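Local coordinates for VgrG protein (PDB 4DTH) that binds ATP and magnesium through the actin cross-linking domain of a Vibrio cholerae VgrG toxin, which probably joins G-actin monomers covalently, at residues A198-A210 with A224-K237. Numbering follows the deposited sequence.
Sequences APWYQKSLKSQFA and AANVFAYLTSIYLK
Ser-233 meets the loop ahead of helix 204-212 with its hydroxyl. Gln-202 N donates to Ser-233 OG over 2.9 Å, and the bond is nearly straight at 170°. The same hydroxyl gives its proton to Ala-229 O, one turn back, so OG is held from two sides. With OG beside its own backbone N (chi1 -66°), Ser-233 can make both bonds. The Trp-200 ring lies beside it. Ser-233 CB is at the edge of the indole, 3.8 Å from Trp-200 CE3. Ile-234 runs alongside the ring in the same direction, and Lys-237 packs its aliphatic chain on Trp-200 CB. The indole N-H bonds to Ile-277 O, which ties the ring to strand 277-279.

Further along, Leu-205 is a knob in the hole formed by Phe-228, Ala-229, Thr-232 and Ser-233. The small Ala-229 lets the backbones come close, with Leu-205 CA 4.9 Å from Ala-229 CA. The axes of segments 204-210 and 224-237 approach to 7.9 Å. Phe-209 closes the far end. Its CD1 sits over one face of Phe-228, 3.4 Å from Phe-228 CG, with the ring planes at 35°. Thr-232 OG1 lies over the opposite face and donates to Phe-228 O.

This buried contact belongs to the actin cross-linking domain. The Tyr-230 side chain is about 13 Å from the bound ATP, too far to touch it. Apolar packing runs through both loop and helix. The Ser-233 hydroxyl takes up Gln-202 N; one water links Trp-200 O and Gln-202 NE2 to Ser-233 O, and another links Tyr-201 OH to Asn-226 O.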
# COMPACT_ATOMS: atom_id res chain seq x y z
N ALA A 198 6.46 2.48 14.94
CA ALA A 198 6.26 1.11 14.44
C ALA A 198 7.03 0.15 15.36
O ALA A 198 8.16 0.47 15.75
CB ALA A 198 6.77 0.99 13.01
N PRO A 199 6.40 -0.96 15.82
CA PRO A 199 7.09 -1.85 16.78
C PRO A 199 8.42 -2.41 16.29
O PRO A 199 9.33 -2.61 17.09
CB PRO A 199 6.07 -2.97 17.03
CG PRO A 199 4.77 -2.42 16.60
CD PRO A 199 5.05 -1.44 15.50
N TRP A 200 8.53 -2.63 14.97
CA TRP A 200 9.75 -3.16 14.36
C TRP A 200 10.90 -2.16 14.32
O TRP A 200 12.04 -2.58 14.18
CB TRP A 200 9.46 -3.71 12.96
CG TRP A 200 8.82 -2.74 12.02
CD1 TRP A 200 7.49 -2.64 11.72
CD2 TRP A 200 9.48 -1.73 11.24
NE1 TRP A 200 7.29 -1.63 10.80
CE2 TRP A 200 8.49 -1.05 10.50
CE3 TRP A 200 10.83 -1.33 11.09
CZ2 TRP A 200 8.79 0.01 9.64
CZ3 TRP A 200 11.12 -0.28 10.24
CH2 TRP A 200 10.12 0.39 9.53
N TYR A 201 10.60 -0.85 14.39
CA TYR A 201 11.66 0.16 14.33
C TYR A 201 12.39 0.28 15.66
O TYR A 201 11.76 0.57 16.68
CB TYR A 201 11.14 1.52 13.86
CG TYR A 201 12.23 2.57 13.77
CD1 TYR A 201 13.27 2.45 12.84
CD2 TYR A 201 12.24 3.67 14.62
CE1 TYR A 201 14.28 3.41 12.76
CE2 TYR A 201 13.24 4.64 14.53
CZ TYR A 201 14.26 4.50 13.60
OH TYR A 201 15.25 5.45 13.54
N GLN A 202 13.71 0.06 15.64
CA GLN A 202 14.54 0.10 16.84
C GLN A 202 15.39 1.35 16.87
O GLN A 202 16.51 1.37 16.36
CB GLN A 202 15.37 -1.19 16.96
CG GLN A 202 14.52 -2.44 16.92
CD GLN A 202 15.32 -3.67 17.23
OE1 GLN A 202 16.00 -3.74 18.25
NE2 GLN A 202 15.22 -4.69 16.39
N LYS A 203 14.84 2.41 17.47
CA LYS A 203 15.54 3.68 17.54
C LYS A 203 16.91 3.62 18.25
O LYS A 203 17.80 4.42 17.92
CB LYS A 203 14.64 4.76 18.12
CG LYS A 203 15.22 6.14 17.97
CD LYS A 203 14.21 7.10 17.36
CE LYS A 203 14.57 8.53 17.67
NZ LYS A 203 14.59 8.83 19.13
N SER A 204 17.10 2.63 19.15
CA SER A 204 18.37 2.43 19.87
C SER A 204 19.54 2.17 18.91
O SER A 204 20.70 2.43 19.26
CB SER A 204 18.24 1.30 20.88
OG SER A 204 18.03 0.05 20.26
N LEU A 205 19.23 1.65 17.69
CA LEU A 205 20.26 1.36 16.68
C LEU A 205 21.00 2.61 16.16
O LEU A 205 22.13 2.48 15.69
CB LEU A 205 19.67 0.54 15.52
CG LEU A 205 19.29 -0.88 15.87
CD1 LEU A 205 18.44 -1.48 14.78
CD2 LEU A 205 20.53 -1.76 16.15
N LYS A 206 20.38 3.79 16.26
CA LYS A 206 21.03 5.04 15.82
C LYS A 206 22.27 5.32 16.64
O LYS A 206 23.36 5.47 16.09
CB LYS A 206 20.07 6.21 15.94
CG LYS A 206 19.07 6.27 14.83
CD LYS A 206 18.40 7.57 14.87
CE LYS A 206 17.16 7.48 15.66
NZ LYS A 206 16.83 8.81 16.21
N SER A 207 22.11 5.36 17.98
CA SER A 207 23.22 5.61 18.91
C SER A 207 24.23 4.46 18.87
O SER A 207 25.43 4.69 19.01
CB SER A 207 22.71 5.84 20.33
OG SER A 207 21.88 4.78 20.77
N GLN A 208 23.74 3.23 18.62
CA GLN A 208 24.60 2.06 18.51
C GLN A 208 25.56 2.25 17.32
O GLN A 208 26.76 2.07 17.50
CB GLN A 208 23.77 0.77 18.35
CG GLN A 208 24.59 -0.51 18.52
CD GLN A 208 24.77 -0.97 19.97
OE1 GLN A 208 25.24 -2.08 20.23
NE2 GLN A 208 24.36 -0.16 20.96
N PHE A 209 25.04 2.70 16.14
CA PHE A 209 25.89 2.92 14.95
C PHE A 209 26.99 3.95 15.25
O PHE A 209 28.14 3.75 14.87
CB PHE A 209 25.06 3.36 13.73
CG PHE A 209 25.85 3.48 12.44
CD1 PHE A 209 26.20 2.35 11.72
CD2 PHE A 209 26.26 4.73 11.98
CE1 PHE A 209 26.93 2.46 10.54
CE2 PHE A 209 27.00 4.84 10.80
CZ PHE A 209 27.33 3.71 10.09
N ALA A 210 26.62 5.05 15.93
CA ALA A 210 27.55 6.13 16.29
C ALA A 210 28.74 5.59 17.11
O ALA A 210 29.88 5.97 16.84
CB ALA A 210 26.80 7.20 17.07
N ALA A 224 23.87 8.67 8.10
CA ALA A 224 24.32 7.28 8.08
C ALA A 224 23.71 6.49 9.24
O ALA A 224 23.23 5.38 9.01
CB ALA A 224 25.84 7.20 8.15
N ALA A 225 23.67 7.08 10.46
CA ALA A 225 23.08 6.42 11.64
C ALA A 225 21.58 6.16 11.46
O ALA A 225 21.09 5.10 11.85
CB ALA A 225 23.34 7.24 12.90
N ASN A 226 20.85 7.12 10.85
CA ASN A 226 19.42 7.00 10.56
C ASN A 226 19.17 5.89 9.55
O ASN A 226 18.28 5.06 9.78
CB ASN A 226 18.85 8.33 10.05
CG ASN A 226 18.65 9.37 11.14
OD1 ASN A 226 18.24 9.07 12.25
ND2 ASN A 226 18.89 10.62 10.84
N VAL A 227 19.95 5.85 8.45
CA VAL A 227 19.82 4.82 7.42
C VAL A 227 20.11 3.45 8.03
O VAL A 227 19.36 2.50 7.80
CB VAL A 227 20.67 5.09 6.15
CG1 VAL A 227 20.62 3.90 5.18
CG2 VAL A 227 20.21 6.36 5.44
N PHE A 228 21.17 3.36 8.85
CA PHE A 228 21.53 2.10 9.52
C PHE A 228 20.39 1.61 10.39
O PHE A 228 20.04 0.44 10.30
CB PHE A 228 22.81 2.27 10.35
CG PHE A 228 23.15 1.06 11.19
CD1 PHE A 228 23.88 0.00 10.65
CD2 PHE A 228 22.78 0.99 12.53
CE1 PHE A 228 24.24 -1.10 11.44
CE2 PHE A 228 23.15 -0.11 13.32
CZ PHE A 228 23.86 -1.15 12.76
N ALA A 229 19.81 2.48 11.25
CA ALA A 229 18.71 2.06 12.12
C ALA A 229 17.49 1.59 11.33
O ALA A 229 16.88 0.58 11.70
CB ALA A 229 18.32 3.18 13.06
N TYR A 230 17.15 2.30 10.24
CA TYR A 230 16.01 1.97 9.39
C TYR A 230 16.21 0.60 8.73
O TYR A 230 15.36 -0.29 8.89
CB TYR A 230 15.81 3.08 8.34
CG TYR A 230 14.68 2.79 7.37
CD1 TYR A 230 13.34 2.90 7.77
CD2 TYR A 230 14.93 2.36 6.07
CE1 TYR A 230 12.30 2.61 6.89
CE2 TYR A 230 13.90 2.09 5.18
CZ TYR A 230 12.58 2.21 5.60
OH TYR A 230 11.57 1.92 4.73
N LEU A 231 17.33 0.43 8.00
CA LEU A 231 17.63 -0.83 7.30
C LEU A 231 17.81 -1.99 8.26
O LEU A 231 17.21 -3.04 8.04
CB LEU A 231 18.87 -0.69 6.40
CG LEU A 231 18.68 0.11 5.12
CD1 LEU A 231 19.99 0.19 4.34
CD2 LEU A 231 17.57 -0.51 4.22
N THR A 232 18.59 -1.80 9.35
CA THR A 232 18.78 -2.88 10.32
C THR A 232 17.44 -3.31 10.92
O THR A 232 17.20 -4.51 11.02
CB THR A 232 19.83 -2.53 11.39
OG1 THR A 232 21.05 -2.15 10.75
CG2 THR A 232 20.11 -3.69 12.32
N SER A 233 16.56 -2.35 11.27
CA SER A 233 15.24 -2.68 11.83
C SER A 233 14.43 -3.54 10.85
O SER A 233 13.85 -4.54 11.26
CB SER A 233 14.47 -1.41 12.20
OG SER A 233 15.13 -0.74 13.26
N ILE A 234 14.45 -3.19 9.55
CA ILE A 234 13.74 -3.95 8.51
C ILE A 234 14.35 -5.35 8.35
O ILE A 234 13.61 -6.33 8.29
CB ILE A 234 13.67 -3.17 7.18
CG1 ILE A 234 12.70 -1.98 7.31
CG2 ILE A 234 13.26 -4.11 5.99
CD1 ILE A 234 12.59 -1.10 6.09
N TYR A 235 15.69 -5.43 8.26
CA TYR A 235 16.38 -6.72 8.08
C TYR A 235 16.11 -7.66 9.25
O TYR A 235 15.80 -8.83 9.02
CB TYR A 235 17.90 -6.53 7.91
CG TYR A 235 18.38 -6.01 6.56
CD1 TYR A 235 17.65 -5.06 5.85
CD2 TYR A 235 19.63 -6.37 6.07
CE1 TYR A 235 18.14 -4.50 4.67
CE2 TYR A 235 20.12 -5.84 4.88
CZ TYR A 235 19.39 -4.89 4.20
OH TYR A 235 19.88 -4.40 3.01
N LEU A 236 16.19 -7.14 10.50
CA LEU A 236 15.94 -7.93 11.71
C LEU A 236 14.49 -8.38 11.79
O LEU A 236 14.24 -9.54 12.12
CB LEU A 236 16.34 -7.16 12.98
CG LEU A 236 17.84 -6.89 13.18
CD1 LEU A 236 18.07 -6.11 14.48
CD2 LEU A 236 18.66 -8.18 13.16
N LYS A 237 13.53 -7.49 11.46
CA LYS A 237 12.11 -7.85 11.45
C LYS A 237 11.81 -8.93 10.40
O LYS A 237 11.04 -9.85 10.67
CB LYS A 237 11.21 -6.61 11.25
CG LYS A 237 9.71 -6.90 11.31
CD LYS A 237 9.24 -7.34 12.70
CE LYS A 237 7.74 -7.43 12.76
NZ LYS A 237 7.30 -7.78 14.14
O HOH W 1 13.38 -4.84 14.02
O HOH W 2 16.19 5.79 11.07